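Local coordinates for protein putative acetamidase/formamidase (Yersinia enterocolitica subsp. palearctica serotype O:3, PDB 5UBU) that probably hydrolyses carbon-nitrogen bonds in linear amides such as formamide or acetamide, and carries bound sodium ions, at residues B[282-285]-B[286-289]; B[197-200]-B[201-205]; B[26-30]-B[31-35]. One frame throughout, in Å; residues are numbered along the deposited sequence. Where two conformers were deposited one is given.

Contact 1. Residues B[282-285]-B[286-289]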
loop_
_atom_site.group_PDB
_atom_site.type_symbol
_atom_site.label_atom_id
_atom_site.label_comp_id
_atom_site.label_asym_id
_atom_site.label_seq_id
_atom_site.Cartn_x
_atom_site.Cartn_y
_atom_site.Cartn_z
ATOM N N ARG B 282 0.712 17.555 0.111
ATOM C CA ARG B 282 1.827 18.257 0.753
ATOM C C ARG B 282 2.400 19.329 -0.184
ATOM O O ARG B 282 2.749 20.433 0.254
ATOM C CB ARG B 282 2.930 17.315 1.190
ATOM C CG ARG B 282 3.864 18.013 2.169
ATOM C CD ARG B 282 4.990 17.162 2.669
ATOM N NE ARG B 282 6.011 16.930 1.655
ATOM C CZ ARG B 282 7.159 16.296 1.873
ATOM N NH1 ARG B 282 8.007 16.120 0.866
ATOM N NH2 ARG B 282 7.456 15.823 3.080
ATOM N N ASP B 283 2.493 18.994 -1.468
ATOM C CA ASP B 283 3.020 19.938 -2.451
ATOM C C ASP B 283 2.099 21.144 -2.545
ATOM O O ASP B 283 2.573 22.272 -2.661
ATOM C CB ASP B 283 3.140 19.323 -3.837
ATOM C CG ASP B 283 3.812 20.264 -4.822
ATOM O OD1 ASP B 283 5.017 20.527 -4.645
ATOM O OD2 ASP B 283 3.150 20.723 -5.783
ATOM N N LEU B 284 0.788 20.894 -2.512
ATOM C CA LEU B 284 -0.194 21.970 -2.577
ATOM C C LEU B 284 -0.007 22.908 -1.381
ATOM O O LEU B 284 0.028 24.128 -1.542
ATOM C CB LEU B 284 -1.621 21.410 -2.615
ATOM C CG LEU B 284 -2.766 22.419 -2.731
ATOM C CD1 LEU B 284 -2.578 23.311 -3.944
ATOM C CD2 LEU B 284 -4.085 21.686 -2.819
ATOM N N ILE B 285 0.146 22.323 -0.192
ATOM C CA ILE B 285 0.362 23.097 1.038
ATOM C C ILE B 285 1.623 23.952 0.918
ATOM O O ILE B 285 1.612 25.118 1.299
ATOM C CB ILE B 285 0.429 22.186 2.285
ATOM C CG1 ILE B 285 -0.951 21.572 2.537
ATOM C CG2 ILE B 285 0.840 22.981 3.518
ATOM C CD1 ILE B 285 -0.972 20.505 3.608
ATOM N N TYR B 286 2.703 23.385 0.386
ATOM C CA TYR B 286 3.927 24.165 0.236
ATOM C C TYR B 286 3.754 25.299 -0.792
ATOM O O TYR B 286 4.362 26.376 -0.662
ATOM C CB TYR B 286 5.138 23.308 -0.130
ATOM C CG TYR B 286 5.598 22.312 0.915
ATOM C CD1 TYR B 286 5.388 22.524 2.286
ATOM C CD2 TYR B 286 6.403 21.236 0.547
ATOM C CE1 TYR B 286 5.859 21.614 3.229
ATOM C CE2 TYR B 286 6.894 20.348 1.492
ATOM C CZ TYR B 286 6.624 20.542 2.830
ATOM O OH TYR B 286 7.109 19.651 3.760
ATOM N N TRP B 287 2.920 25.042 -1.796
ATOM C CA TRP B 287 2.631 26.015 -2.838
ATOM C C TRP B 287 1.817 27.167 -2.252
ATOM O O TRP B 287 2.113 28.339 -2.515
ATOM C CB TRP B 287 1.921 25.312 -4.004
ATOM C CG TRP B 287 1.670 26.128 -5.232
ATOM C CD1 TRP B 287 2.258 27.315 -5.581
ATOM C CD2 TRP B 287 0.941 25.701 -6.384
ATOM N NE1 TRP B 287 1.838 27.707 -6.822
ATOM C CE2 TRP B 287 1.042 26.727 -7.348
ATOM C CE3 TRP B 287 0.171 24.567 -6.679
ATOM C CZ2 TRP B 287 0.403 26.660 -8.582
ATOM C CZ3 TRP B 287 -0.466 24.497 -7.908
ATOM C CH2 TRP B 287 -0.341 25.538 -8.847
ATOM N N LEU B 288 0.825 26.834 -1.426
ATOM C CA LEU B 288 -0.015 27.841 -0.780
ATOM C C LEU B 288 0.798 28.727 0.174
ATOM O O LEU B 288 0.547 29.930 0.265
ATOM C CB LEU B 288 -1.182 27.177 -0.044
ATOM C CG LEU B 288 -2.189 26.439 -0.932
ATOM C CD1 LEU B 288 -3.180 25.648 -0.101
ATOM C CD2 LEU B 288 -2.917 27.400 -1.857
ATOM N N VAL B 289 1.772 28.135 0.868
ATOM C CA VAL B 289 2.623 28.885 1.800
ATOM C C VAL B 289 3.611 29.799 1.064
ATOM O O VAL B 289 3.821 30.946 1.451
ATOM C CB VAL B 289 3.398 27.931 2.748
ATOM C CG1 VAL B 289 4.470 28.667 3.548
ATOM C CG2 VAL B 289 2.437 27.221 3.686
#

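Contact 2. Residues B[197-200]-B[201-205]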
loop_
_atom_site.group_PDB
_atom_site.type_symbol
_atom_site.label_atom_id
_atom_site.label_comp_id
_atom_site.label_asym_id
_atom_site.label_seq_id
_atom_site.Cartn_x
_atom_site.Cartn_y
_atom_site.Cartn_z
ATOM N N PRO B 197 -7.348 13.527 -16.325
ATOM C CA PRO B 197 -8.355 14.091 -17.249
ATOM C C PRO B 197 -8.366 15.606 -17.399
ATOM O O PRO B 197 -8.788 16.111 -18.439
ATOM C CB PRO B 197 -9.686 13.652 -16.638
ATOM C CG PRO B 197 -9.361 12.428 -15.869
ATOM C CD PRO B 197 -7.961 12.594 -15.360
ATOM N N ASP B 198 -7.907 16.315 -16.374
ATOM C CA ASP B 198 -7.895 17.786 -16.371
ATOM C C ASP B 198 -6.846 18.437 -17.281
ATOM O O ASP B 198 -6.953 19.623 -17.593
ATOM C CB ASP B 198 -7.690 18.272 -14.941
ATOM C CG ASP B 198 -8.754 17.769 -14.001
ATOM O OD1 ASP B 198 -9.871 18.314 -13.993
ATOM O OD2 ASP B 198 -8.453 16.852 -13.230
ATOM N N ILE B 199 -5.850 17.668 -17.707
ATOM C CA ILE B 199 -4.780 18.174 -18.568
ATOM C C ILE B 199 -5.222 18.168 -20.037
ATOM O O ILE B 199 -4.721 17.404 -20.862
ATOM C CB ILE B 199 -3.476 17.372 -18.330
ATOM C CG1 ILE B 199 -3.061 17.549 -16.867
ATOM C CG2 ILE B 199 -2.348 17.846 -19.248
ATOM C CD1 ILE B 199 -1.867 16.724 -16.461
ATOM N N GLY B 200 -6.177 19.042 -20.340
ATOM C CA GLY B 200 -6.717 19.182 -21.693
ATOM C C GLY B 200 -6.837 20.648 -22.080
ATOM O O GLY B 200 -6.267 21.522 -21.417
ATOM N N PRO B 201 -7.577 20.932 -23.169
ATOM C CA PRO B 201 -7.779 22.309 -23.613
ATOM C C PRO B 201 -8.234 23.190 -22.466
ATOM O O PRO B 201 -9.123 22.806 -21.718
ATOM C CB PRO B 201 -8.867 22.180 -24.668
ATOM C CG PRO B 201 -8.665 20.813 -25.228
ATOM C CD PRO B 201 -8.178 19.957 -24.100
ATOM N N GLY B 202 -7.594 24.344 -22.318
ATOM C CA GLY B 202 -7.912 25.281 -21.244
ATOM C C GLY B 202 -7.112 25.067 -19.973
ATOM O O GLY B 202 -7.416 25.683 -18.953
ATOM N N SER B 203 -6.088 24.205 -20.027
ATOM C CA SER B 203 -5.248 23.938 -18.863
ATOM C C SER B 203 -3.805 24.322 -19.164
ATOM O O SER B 203 -3.370 24.272 -20.309
ATOM C CB SER B 203 -5.288 22.456 -18.484
ATOM O OG SER B 203 -4.583 21.640 -19.422
ATOM N N ILE B 204 -3.077 24.691 -18.114
ATOM C CA ILE B 204 -1.668 25.053 -18.203
ATOM C C ILE B 204 -0.962 24.121 -17.244
ATOM O O ILE B 204 -1.260 24.140 -16.060
ATOM C CB ILE B 204 -1.397 26.507 -17.758
ATOM C CG1 ILE B 204 -2.268 27.495 -18.540
ATOM C CG2 ILE B 204 0.081 26.846 -17.942
ATOM C CD1 ILE B 204 -2.153 28.939 -18.062
ATOM N N THR B 205 -0.046 23.302 -17.745
ATOM C CA THR B 205 0.698 22.376 -16.890
ATOM C C THR B 205 2.116 22.926 -16.682
ATOM O O THR B 205 2.775 23.340 -17.642
ATOM C CB THR B 205 0.757 20.957 -17.496
ATOM O OG1 THR B 205 -0.569 20.460 -17.687
ATOM C CG2 THR B 205 1.502 20.004 -16.582
#

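Contact 3. Residues B[26-30]-B[31-35]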
loop_
_atom_site.group_PDB
_atom_site.type_symbol
_atom_site.label_atom_id
_atom_site.label_comp_id
_atom_site.label_asym_id
_atom_site.label_seq_id
_atom_site.Cartn_x
_atom_site.Cartn_y
_atom_site.Cartn_z
ATOM N N HIS B 26 5.074 26.148 -34.940
ATOM C CA HIS B 26 5.811 25.026 -35.509
ATOM C C HIS B 26 4.847 23.872 -35.714
ATOM O O HIS B 26 3.934 23.691 -34.918
ATOM C CB HIS B 26 6.929 24.608 -34.562
ATOM C CG HIS B 26 7.801 25.745 -34.125
ATOM N ND1 HIS B 26 8.893 26.172 -34.848
ATOM C CD2 HIS B 26 7.728 26.552 -33.041
ATOM C CE1 HIS B 26 9.459 27.187 -34.222
ATOM N NE2 HIS B 26 8.773 27.436 -33.122
ATOM N N HIS B 27 5.044 23.111 -36.786
ATOM C CA HIS B 27 4.180 21.976 -37.101
ATOM C C HIS B 27 4.999 20.714 -36.870
ATOM O O HIS B 27 5.811 20.352 -37.713
ATOM C CB HIS B 27 3.717 22.050 -38.570
ATOM C CG HIS B 27 3.101 23.372 -38.960
ATOM N ND1 HIS B 27 1.750 23.631 -38.856
ATOM C CD2 HIS B 27 3.664 24.512 -39.431
ATOM C CE1 HIS B 27 1.509 24.873 -39.239
ATOM N NE2 HIS B 27 2.654 25.429 -39.594
ATOM N N LEU B 28 4.814 20.068 -35.719
ATOM C CA LEU B 28 5.549 18.840 -35.394
ATOM C C LEU B 28 4.830 17.638 -36.006
ATOM O O LEU B 28 4.114 16.912 -35.333
ATOM C CB LEU B 28 5.756 18.692 -33.875
ATOM C CG LEU B 28 6.504 17.445 -33.366
ATOM C CD1 LEU B 28 7.794 17.183 -34.130
ATOM C CD2 LEU B 28 6.788 17.571 -31.880
ATOM N N THR B 29 5.035 17.460 -37.304
ATOM C CA THR B 29 4.446 16.361 -38.050
ATOM C C THR B 29 5.230 15.076 -37.792
ATOM O O THR B 29 6.274 15.095 -37.144
ATOM C CB THR B 29 4.500 16.641 -39.568
ATOM O OG1 THR B 29 5.862 16.766 -39.991
ATOM C CG2 THR B 29 3.764 17.916 -39.925
ATOM N N GLU B 30 4.721 13.963 -38.305
ATOM C CA GLU B 30 5.398 12.680 -38.175
ATOM C C GLU B 30 6.738 12.685 -38.927
ATOM O O GLU B 30 7.685 12.019 -38.522
ATOM C CB GLU B 30 4.502 11.562 -38.710
ATOM C CG GLU B 30 3.262 11.318 -37.866
ATOM C CD GLU B 30 2.315 10.328 -38.516
ATOM O OE1 GLU B 30 1.849 10.648 -39.627
ATOM O OE2 GLU B 30 2.007 9.275 -37.923
ATOM N N GLU B 31 6.806 13.454 -40.018
ATOM C CA GLU B 31 8.017 13.556 -40.842
ATOM C C GLU B 31 9.104 14.314 -40.060
ATOM O O GLU B 31 10.284 14.010 -40.192
ATOM C CB GLU B 31 7.675 14.224 -42.189
ATOM C CG GLU B 31 8.535 13.845 -43.402
ATOM C CD GLU B 31 9.873 14.559 -43.532
ATOM O OE1 GLU B 31 10.601 14.230 -44.497
ATOM O OE2 GLU B 31 10.205 15.450 -42.705
HETATM N N MSE B 32 8.698 15.282 -39.237
HETATM C CA MSE B 32 9.647 16.050 -38.418
HETATM C C MSE B 32 10.110 15.226 -37.245
HETATM O O MSE B 32 11.284 15.266 -36.875
HETATM C CB MSE B 32 9.022 17.337 -37.879
HETATM C CG MSE B 32 10.068 18.241 -37.207
HETATM SE SE MSE B 32 9.244 19.896 -36.492
HETATM C CE MSE B 32 9.252 20.982 -38.139
ATOM N N GLN B 33 9.180 14.485 -36.649
ATOM C CA GLN B 33 9.477 13.631 -35.503
ATOM C C GLN B 33 10.446 12.484 -35.841
ATOM O O GLN B 33 11.319 12.160 -35.041
ATOM C CB GLN B 33 8.173 13.067 -34.914
ATOM C CG GLN B 33 8.354 12.172 -33.692
ATOM C CD GLN B 33 8.963 12.898 -32.505
ATOM O OE1 GLN B 33 8.619 14.051 -32.218
ATOM N NE2 GLN B 33 9.836 12.208 -31.773
ATOM N N LYS B 34 10.269 11.884 -37.018
ATOM C CA LYS B 34 11.099 10.760 -37.526
ATOM C C LYS B 34 10.869 9.453 -36.764
ATOM O O LYS B 34 10.382 8.488 -37.359
ATOM C CB LYS B 34 12.593 11.110 -37.606
ATOM C CG LYS B 34 12.866 12.258 -38.566
ATOM C CD LYS B 34 14.335 12.534 -38.844
ATOM C CE LYS B 34 14.437 13.728 -39.792
ATOM N NZ LYS B 34 15.834 14.117 -40.151
ATOM N N GLU B 35 11.224 9.429 -35.477
ATOM C CA GLU B 35 10.988 8.251 -34.660
ATOM C C GLU B 35 10.400 8.684 -33.313
ATOM O O GLU B 35 10.900 9.597 -32.647
ATOM C CB GLU B 35 12.230 7.343 -34.485
ATOM C CG GLU B 35 13.364 7.807 -33.580
ATOM C CD GLU B 35 14.346 6.659 -33.260
ATOM O OE1 GLU B 35 13.874 5.510 -33.034
ATOM O OE2 GLU B 35 15.581 6.907 -33.197
#

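Contact 1. Residues B[282-285]-B[286-289]
Arg282 lays its aliphatic stem over one face of the Tyr286 ring, one helical turn further on. CG stands 4.1 Å from the centroid of that ring, 24° off its normal, a CH-pi contact. The chain then bends at chi3 (73°) and carries NE past the ring, 3.5 Å from Tyr286 CE2, while the phenol oxygen lies over one face of the guanidinium. The two planes are 30° apart, so the groups overlap at a slant. Beyond the ring the guanidinium reaches a neighbouring subunit: NH1 makes a salt bridge with Asp133 of that subunit, and NH2 donates to its Met137 carbonyl.

Four backbone bonds of the i+4 to i kind run underneath, since all eight residues sit inside the long helix 273-291. Tyr286 N reaches Arg282 O at 3.0 Å, and the same carbonyl oxygen lies 3.5 Å above the plane of the Tyr286 ring, offset toward its rim. Leu288 N is 2.8 Å from Leu284 O.

Apolar contacts take the side turned toward the rest of the chain. Leu284 sends CD1 to within 4.1 Å of Trp287 CE3; its CG is 4.2 Å from Leu288 CD1. Leu284 also packs on strands 263-270 and 319-326 and on helix 296-306. The Trp287 ring has a cation-pi partner in Arg257, whose NE forms a salt bridge with Asp283 OD2; Ser266 OG is hydrogen-bonded to that same carboxylate oxygen.

Contact 2. Residues B[197-200]-B[201-205]
Ser203 turns its side chain back toward Gly200, and its OG donates a hydrogen bond to Gly200 O at 2.6 Å. The hydroxyl is placed between its own backbone N and carbonyl carbon (chi1 72°), which brings it into the plane of the Gly200 carbonyl, on a lone pair, with a C=O...donor angle of 138°. The same oxygen takes a weak second bond from Ser203 N, 3.0 Å away. Backbone and side chain of one residue thus grip a single carbonyl. The backbone bond closes a type II beta turn from Gly200 to Ser203, with Pro201 and Gly202 at its corners; the OG bond reinforces it. Gly202 has the positive phi (90°) expected at the third position of such a turn, and the ring of Pro201 restricts phi at the second.

Ser203 CB also rests against the Asp198 carbonyl oxygen, 3.4 Å away. That oxygen accepts a weak bond from Gly200 N across Ile199, the centre of an inverse gamma turn, so two turns follow one another here.

Further along, the side chains of Ile199 and Thr205 cross at about a right angle. The touching branch is CG2 of Ile199, 3.5 Å from Thr205 OG1, with CG1 slightly farther from the same hydroxyl. Ser203 and Thr205, two apart on the strand, both turn toward 197-200.

The turn leads from the loop after strand 191-193 into strand 203-208, which pairs with strand 101-111 through backbone bonds to Ile106 and Val104 and with strand 257-260 at Glu259. Ile199 packs on Ile106 and Ile267, and Asp198 forms a salt bridge with Arg310 on strand 308-313.

Contact 3. Residues B[26-30]-B[31-35]
Thr29 carries the chain from strand 25-28 into the short helix 30-33, with Gln33 N bonded to Thr29 O at 3.0 Å and Lys34 N to Glu30 O. Thr29 is the N-cap of this helix: its OG1, held at chi1 61°, accepts from Met32 N at 3.3 Å with an N-H...O angle of 148°. Met32 N has a second, weak bond to Thr29 O. On the helix's first turn, Glu30 OE2 forms a salt bridge with Arg61. At the far end Lys34 leaves helical geometry with positive phi.

The selenomethionine Met32 reaches back to the strand end, where its side chain crosses that of Leu28 at about a right angle, SE lying 3.9 Å from Leu28 CD1; its CE comes up to the His27 carbonyl oxygen at 3.5 Å. Leu28 packs further on Val56 and Ile91. The same CD1 also touches Gln33 OE1, an oxygen that accepts from Gly89 N and Asn88 ND2.

The other end of the Gln33 amide is tied too: NE2 donates to Glu35 O at 3.0 Å, nearly straight at 169° and close to the amide plane, though NE2 stands well above the plane of the Glu35 carbonyl.

Contacts 2 and 3 reach the same nine-strand mixed sheet from different places: contact 3 at one edge strand, 25-28, partly open to solvent, contact 2 where a loop enters strand 203-208 in mid-sheet, its centre about 8 Å from that of the chain. Contact 1 is largely buried although its centre lies about 21 Å out, because the same sheet packs under helix 273-291 and two other subunits cover part of it. A hydroxyl bonds to backbone in both others: Ser203 OG donates to a turn carbonyl, Thr29 OG1 accepts from a helix N-H. Across contact 1 side chains meet through CH-pi and apolar packing, their charged ends paired outside it.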